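Local atomic coordinates of glutamate--tRNA ligase (Methanothermobacter thermautotrophicus, PDB entry 3AII), a protein that probably activates glutamate with ATP and transfers it to tRNA(Glu), and as a non-discriminating glutamyl-tRNA synthetase also serves the route to Gln-tRNA(Gln). Residues A[107-112]-A[152-157]; A[135-140]-A[146-151]. One frame throughout, in Å; residues are numbered along the deposited sequence.

Contact 1. Residues A[107-112]-A[152-157]; sequences GPLHIG and PADLEW. With EDO (1,2-ethanediol), chain C.
The carboxylate of Asp154 meets Leu109 and Pro108 through OD2, while OD1 faces a 1,2-ethanediol, probably from the crystallisation liquor. The diol's O1 donates to Asp154 OD1 at 2.6 Å, and its C2 lies 3.4 Å above one face of the Trp157 indole, towards the rim. At the edge of the His110 imidazole, in its plane, Gly112 N gives ND1 a weak capping bond at the start of helix 111-126. Leu109 N donates to Asp154 OD2 at 2.9 Å, nearly in line with the carboxylate's CG-OD2 bond and with an N-H...O angle of 154°. A water adds a second donor to Asp154 OD2 at 2.8 Å and also donates to Leu109 O, so Asp154 OD2 holds Leu109 N directly and Leu109 O through the water. With CG anti to the carbonyl carbon (chi1 -55°), the Leu109 side chain runs antiparallel alongside that of Asp154, which brings CD1 to 3.8 Å from Asp154 CB and 4.0 Å from Leu155 CD2. Asp154 OD1 also forms a salt bridge with Arg356 NE. An alanine in place of Asp154 would probably leave Leu109 N without this acceptor and Arg356 without its salt-bridge mate. Pro108 and Leu109, just ahead of His110 in the predicted HIGH region, which in class I synthetases helps to bind ATP, are thus held against helix 147-158, with helix 355-360 closing over them through Leu355 and Arg356.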
loop_
_atom_site.group_PDB
_atom_site.type_symbol
_atom_site.label_atom_id
_atom_site.label_comp_id
_atom_site.label_asym_id
_atom_site.label_seq_id
_atom_site.Cartn_x
_atom_site.Cartn_y
_atom_site.Cartn_z
ATOM N N GLY A 107 6.019 -5.107 -7.930
ATOM C CA GLY A 107 6.142 -5.508 -6.533
ATOM C C GLY A 107 4.736 -5.599 -5.968
ATOM O O GLY A 107 3.772 -5.511 -6.717
ATOM N N PRO A 108 4.603 -5.769 -4.645
ATOM C CA PRO A 108 3.270 -5.858 -4.037
ATOM C C PRO A 108 2.604 -4.486 -3.951
ATOM O O PRO A 108 3.254 -3.481 -4.249
ATOM C CB PRO A 108 3.569 -6.398 -2.641
ATOM C CG PRO A 108 4.907 -5.818 -2.323
ATOM C CD PRO A 108 5.674 -5.824 -3.639
ATOM N N LEU A 109 1.335 -4.439 -3.548
ATOM C CA LEU A 109 0.587 -3.178 -3.534
ATOM C C LEU A 109 0.983 -2.197 -2.424
ATOM O O LEU A 109 1.349 -2.592 -1.315
ATOM C CB LEU A 109 -0.912 -3.456 -3.438
ATOM C CG LEU A 109 -1.507 -4.376 -4.501
ATOM C CD1 LEU A 109 -3.018 -4.419 -4.351
ATOM C CD2 LEU A 109 -1.107 -3.897 -5.909
ATOM N N HIS A 110 0.897 -0.908 -2.734
ATOM C CA HIS A 110 1.082 0.128 -1.725
ATOM C C HIS A 110 -0.206 0.926 -1.537
ATOM O O HIS A 110 -1.237 0.606 -2.115
ATOM C CB HIS A 110 2.276 1.031 -2.056
ATOM C CG HIS A 110 2.240 1.614 -3.432
ATOM N ND1 HIS A 110 1.349 2.599 -3.799
ATOM C CD2 HIS A 110 2.993 1.359 -4.529
ATOM C CE1 HIS A 110 1.550 2.922 -5.066
ATOM N NE2 HIS A 110 2.542 2.183 -5.530
ATOM N N ILE A 111 -0.172 1.941 -0.680
ATOM C CA ILE A 111 -1.381 2.705 -0.377
ATOM C C ILE A 111 -2.048 3.348 -1.589
ATOM O O ILE A 111 -3.279 3.388 -1.686
ATOM C CB ILE A 111 -1.116 3.772 0.724
ATOM C CG1 ILE A 111 -1.180 3.123 2.099
ATOM C CG2 ILE A 111 -2.149 4.883 0.655
ATOM C CD1 ILE A 111 -2.580 2.721 2.502
ATOM N N GLY A 112 -1.242 3.835 -2.530
ATOM C CA GLY A 112 -1.767 4.366 -3.774
ATOM C C GLY A 112 -2.591 3.339 -4.532
ATOM O O GLY A 112 -3.682 3.631 -5.015
ATOM N N PRO A 152 -2.763 -10.539 -5.792
ATOM C CA PRO A 152 -4.108 -10.979 -5.404
ATOM C C PRO A 152 -4.249 -11.205 -3.896
ATOM O O PRO A 152 -5.316 -10.977 -3.328
ATOM C CB PRO A 152 -4.293 -12.294 -6.178
ATOM C CG PRO A 152 -2.960 -12.603 -6.801
ATOM C CD PRO A 152 -2.193 -11.344 -6.884
ATOM N N ALA A 153 -3.182 -11.643 -3.247
ATOM C CA ALA A 153 -3.219 -11.812 -1.799
ATOM C C ALA A 153 -3.490 -10.466 -1.100
ATOM O O ALA A 153 -4.258 -10.396 -0.126
ATOM C CB ALA A 153 -1.911 -12.435 -1.305
ATOM N N ASP A 154 -2.860 -9.401 -1.603
ATOM C CA ASP A 154 -3.049 -8.061 -1.038
ATOM C C ASP A 154 -4.483 -7.600 -1.235
ATOM O O ASP A 154 -5.062 -6.971 -0.348
ATOM C CB ASP A 154 -2.106 -7.037 -1.682
ATOM C CG ASP A 154 -0.626 -7.245 -1.305
ATOM O OD1 ASP A 154 -0.284 -8.103 -0.460
ATOM O OD2 ASP A 154 0.215 -6.545 -1.902
ATOM N N LEU A 155 -5.046 -7.883 -2.410
ATOM C CA LEU A 155 -6.438 -7.541 -2.691
ATOM C C LEU A 155 -7.392 -8.266 -1.743
ATOM O O LEU A 155 -8.367 -7.687 -1.266
ATOM C CB LEU A 155 -6.790 -7.903 -4.130
ATOM C CG LEU A 155 -6.220 -6.932 -5.150
ATOM C CD1 LEU A 155 -6.508 -7.409 -6.575
ATOM C CD2 LEU A 155 -6.828 -5.557 -4.916
ATOM N N GLU A 156 -7.124 -9.546 -1.502
ATOM C CA GLU A 156 -7.932 -10.324 -0.567
ATOM C C GLU A 156 -7.862 -9.675 0.813
ATOM O O GLU A 156 -8.875 -9.519 1.492
ATOM C CB GLU A 156 -7.461 -11.791 -0.506
ATOM C CG GLU A 156 -7.759 -12.616 -1.777
ATOM C CD GLU A 156 -7.043 -13.951 -1.789
ATOM O OE1 GLU A 156 -6.137 -14.146 -0.955
ATOM O OE2 GLU A 156 -7.372 -14.809 -2.634
ATOM N N TRP A 157 -6.666 -9.279 1.221
ATOM C CA TRP A 157 -6.496 -8.620 2.511
ATOM C C TRP A 157 -7.371 -7.375 2.611
ATOM O O TRP A 157 -7.989 -7.124 3.656
ATOM C CB TRP A 157 -5.028 -8.270 2.743
ATOM C CG TRP A 157 -4.780 -7.543 4.031
ATOM C CD1 TRP A 157 -4.713 -8.095 5.282
ATOM C CD2 TRP A 157 -4.568 -6.134 4.204
ATOM N NE1 TRP A 157 -4.470 -7.119 6.217
ATOM C CE2 TRP A 157 -4.379 -5.908 5.586
ATOM C CE3 TRP A 157 -4.525 -5.042 3.330
ATOM C CZ2 TRP A 157 -4.147 -4.635 6.115
ATOM C CZ3 TRP A 157 -4.291 -3.777 3.853
ATOM C CH2 TRP A 157 -4.103 -3.587 5.241
HETATM C C1 EDO C . -1.200 -7.697 2.562
HETATM O O1 EDO C . -1.125 -8.974 1.897
HETATM C C2 EDO C . -1.394 -7.927 4.057
HETATM O O2 EDO C . -0.257 -8.629 4.579
HETATM O O HOH W 1 1.756 -5.150 0.011
#

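Contact 2. Residues A[135-140]-A[146-151]; sequences IEDTDP and EAYDMI
Tyr148 reaches from helix 147-158 across Ile135, its CE1 4.0 Å from Ile135 CG2, the methyl coming obliquely to the ring. Beyond that methyl the phenol ends on Asp137: Tyr148 OH donates to Asp137 OD2 at 2.6 Å, a short bond that uses the anti lone pair, on the side away from the other carboxylate oxygen. OD2 lies in the plane of the ring at its edge, yet the carboxylate itself is turned 80° to the ring, and the two side chains cross at about a right angle. Asp137 CG sits between backbone N and carbonyl carbon (chi1 64°), which swings the acid towards the helix. Ser169 OG also bonds to Asp137 OD2, so two hydroxyls grip one oxygen and help to fix the carboxylate's rotation. Nearly one helical turn further on, Ile151 CG2 packs 4.2 Å from Ile135 CD1, extending the apolar layer beside the tyrosine. Ile167 touches both Asp137 and Tyr148. The backbone of Ile135 bonds with both Val166 and Gln168, the pattern of parallel neighbours, so strand 130-135, helix 147-158 and strand 164-167 are consistent with a beta-alpha-beta crossover of the Rossmann-type catalytic domain of class I synthetases.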
loop_
_atom_site.group_PDB
_atom_site.type_symbol
_atom_site.label_atom_id
_atom_site.label_comp_id
_atom_site.label_asym_id
_atom_site.label_seq_id
_atom_site.Cartn_x
_atom_site.Cartn_y
_atom_site.Cartn_z
ATOM N N ILE A 135 -3.441 -7.759 -14.786
ATOM C CA ILE A 135 -2.040 -7.551 -14.445
ATOM C C ILE A 135 -1.302 -7.055 -15.673
ATOM O O ILE A 135 -1.231 -7.744 -16.696
ATOM C CB ILE A 135 -1.366 -8.848 -13.966
ATOM C CG1 ILE A 135 -2.161 -9.500 -12.832
ATOM C CG2 ILE A 135 0.065 -8.557 -13.547
ATOM C CD1 ILE A 135 -2.297 -8.653 -11.626
ATOM N N GLU A 136 -0.760 -5.847 -15.577
ATOM C CA GLU A 136 -0.215 -5.170 -16.743
ATOM C C GLU A 136 1.307 -5.343 -16.790
ATOM O O GLU A 136 2.077 -4.476 -16.360
ATOM C CB GLU A 136 -0.682 -3.708 -16.755
ATOM C CG GLU A 136 -2.207 -3.637 -16.924
ATOM C CD GLU A 136 -2.749 -2.280 -17.371
ATOM O OE1 GLU A 136 -2.048 -1.254 -17.199
ATOM O OE2 GLU A 136 -3.897 -2.259 -17.872
ATOM N N ASP A 137 1.715 -6.503 -17.302
ATOM C CA ASP A 137 3.110 -6.933 -17.239
ATOM C C ASP A 137 3.785 -6.955 -18.616
ATOM O O ASP A 137 4.470 -7.917 -18.956
ATOM C CB ASP A 137 3.203 -8.312 -16.588
ATOM C CG ASP A 137 2.521 -9.395 -17.400
ATOM O OD1 ASP A 137 1.620 -9.086 -18.205
ATOM O OD2 ASP A 137 2.901 -10.569 -17.244
ATOM N N THR A 138 3.593 -5.892 -19.394
ATOM C CA THR A 138 4.174 -5.805 -20.744
ATOM C C THR A 138 5.521 -5.076 -20.830
ATOM O O THR A 138 5.961 -4.711 -21.931
ATOM C CB THR A 138 3.221 -5.084 -21.708
ATOM O OG1 THR A 138 2.889 -3.809 -21.152
ATOM C CG2 THR A 138 1.947 -5.894 -21.892
ATOM N N ASP A 139 6.170 -4.852 -19.694
ATOM C CA ASP A 139 7.531 -4.309 -19.698
ATOM C C ASP A 139 8.414 -5.357 -19.055
ATOM O O ASP A 139 8.435 -5.484 -17.824
ATOM C CB ASP A 139 7.618 -2.997 -18.923
ATOM C CG ASP A 139 9.018 -2.387 -18.945
ATOM O OD1 ASP A 139 9.159 -1.242 -18.475
ATOM O OD2 ASP A 139 9.973 -3.042 -19.433
ATOM N N PRO A 140 9.120 -6.132 -19.886
ATOM C CA PRO A 140 9.794 -7.328 -19.370
ATOM C C PRO A 140 10.856 -7.011 -18.323
ATOM O O PRO A 140 11.114 -7.855 -17.469
ATOM C CB PRO A 140 10.433 -7.947 -20.617
ATOM C CG PRO A 140 10.503 -6.834 -21.621
ATOM C CD PRO A 140 9.351 -5.930 -21.331
ATOM N N GLU A 146 7.595 -12.395 -8.115
ATOM C CA GLU A 146 6.836 -12.685 -6.904
ATOM C C GLU A 146 5.499 -11.931 -6.855
ATOM O O GLU A 146 4.561 -12.351 -6.173
ATOM C CB GLU A 146 7.685 -12.386 -5.659
ATOM C CG GLU A 146 8.102 -10.925 -5.543
ATOM C CD GLU A 146 9.277 -10.707 -4.604
ATOM O OE1 GLU A 146 9.697 -11.675 -3.934
ATOM O OE2 GLU A 146 9.783 -9.562 -4.545
ATOM N N ALA A 147 5.409 -10.828 -7.593
ATOM C CA ALA A 147 4.219 -9.985 -7.547
ATOM C C ALA A 147 2.955 -10.646 -8.084
ATOM O O ALA A 147 1.847 -10.270 -7.704
ATOM C CB ALA A 147 4.473 -8.660 -8.271
ATOM N N TYR A 148 3.095 -11.604 -8.997
ATOM C CA TYR A 148 1.910 -12.242 -9.552
ATOM C C TYR A 148 1.063 -12.875 -8.457
ATOM O O TYR A 148 -0.166 -12.844 -8.514
ATOM C CB TYR A 148 2.276 -13.302 -10.592
ATOM C CG TYR A 148 2.882 -12.720 -11.851
ATOM C CD1 TYR A 148 2.080 -12.145 -12.827
ATOM C CD2 TYR A 148 4.253 -12.737 -12.050
ATOM C CE1 TYR A 148 2.634 -11.612 -13.981
ATOM C CE2 TYR A 148 4.814 -12.210 -13.188
ATOM C CZ TYR A 148 4.007 -11.648 -14.149
ATOM O OH TYR A 148 4.585 -11.127 -15.284
ATOM N N ASP A 149 1.724 -13.469 -7.475
ATOM C CA ASP A 149 0.995 -14.059 -6.354
ATOM C C ASP A 149 0.709 -13.054 -5.243
ATOM O O ASP A 149 -0.307 -13.163 -4.553
ATOM C CB ASP A 149 1.751 -15.260 -5.792
ATOM C CG ASP A 149 1.729 -16.455 -6.732
ATOM O OD1 ASP A 149 0.755 -16.601 -7.506
ATOM O OD2 ASP A 149 2.693 -17.248 -6.694
ATOM N N MET A 150 1.596 -12.078 -5.068
ATOM C CA MET A 150 1.444 -11.127 -3.963
ATOM C C MET A 150 0.248 -10.196 -4.153
ATOM O O MET A 150 -0.479 -9.892 -3.200
ATOM C CB MET A 150 2.718 -10.302 -3.737
ATOM C CG MET A 150 3.900 -11.094 -3.212
ATOM S SD MET A 150 5.272 -9.997 -2.796
ATOM C CE MET A 150 5.484 -9.102 -4.329
ATOM N N ILE A 151 0.044 -9.747 -5.387
ATOM C CA ILE A 151 -1.023 -8.803 -5.670
ATOM C C ILE A 151 -2.420 -9.332 -5.331
ATOM O O ILE A 151 -3.184 -8.662 -4.655
ATOM C CB ILE A 151 -0.921 -8.275 -7.119
ATOM C CG1 ILE A 151 0.246 -7.281 -7.203
ATOM C CG2 ILE A 151 -2.235 -7.617 -7.546
ATOM C CD1 ILE A 151 0.601 -6.855 -8.629
#

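The two contacts lie with their centres about 12 Å apart in the catalytic domain and share helix 147-158: contact 2 uses its first turn, contact 1 the residues that follow directly. Along the chain the order is 107-112, 135-140, 146-151, 152-157, so contact 2 is nested inside the loop closed by contact 1. They also touch each other, Met150 CE packing 3.4 Å from Pro108 CD and Ile151 CG1 3.9 Å from Leu109 CD2. Ile151 thus meets both the predicted HIGH region and the end of strand 130-135, and the one helix ties the probable ATP-binding motif to the strand-loop-helix connection of the Rossmann-type core.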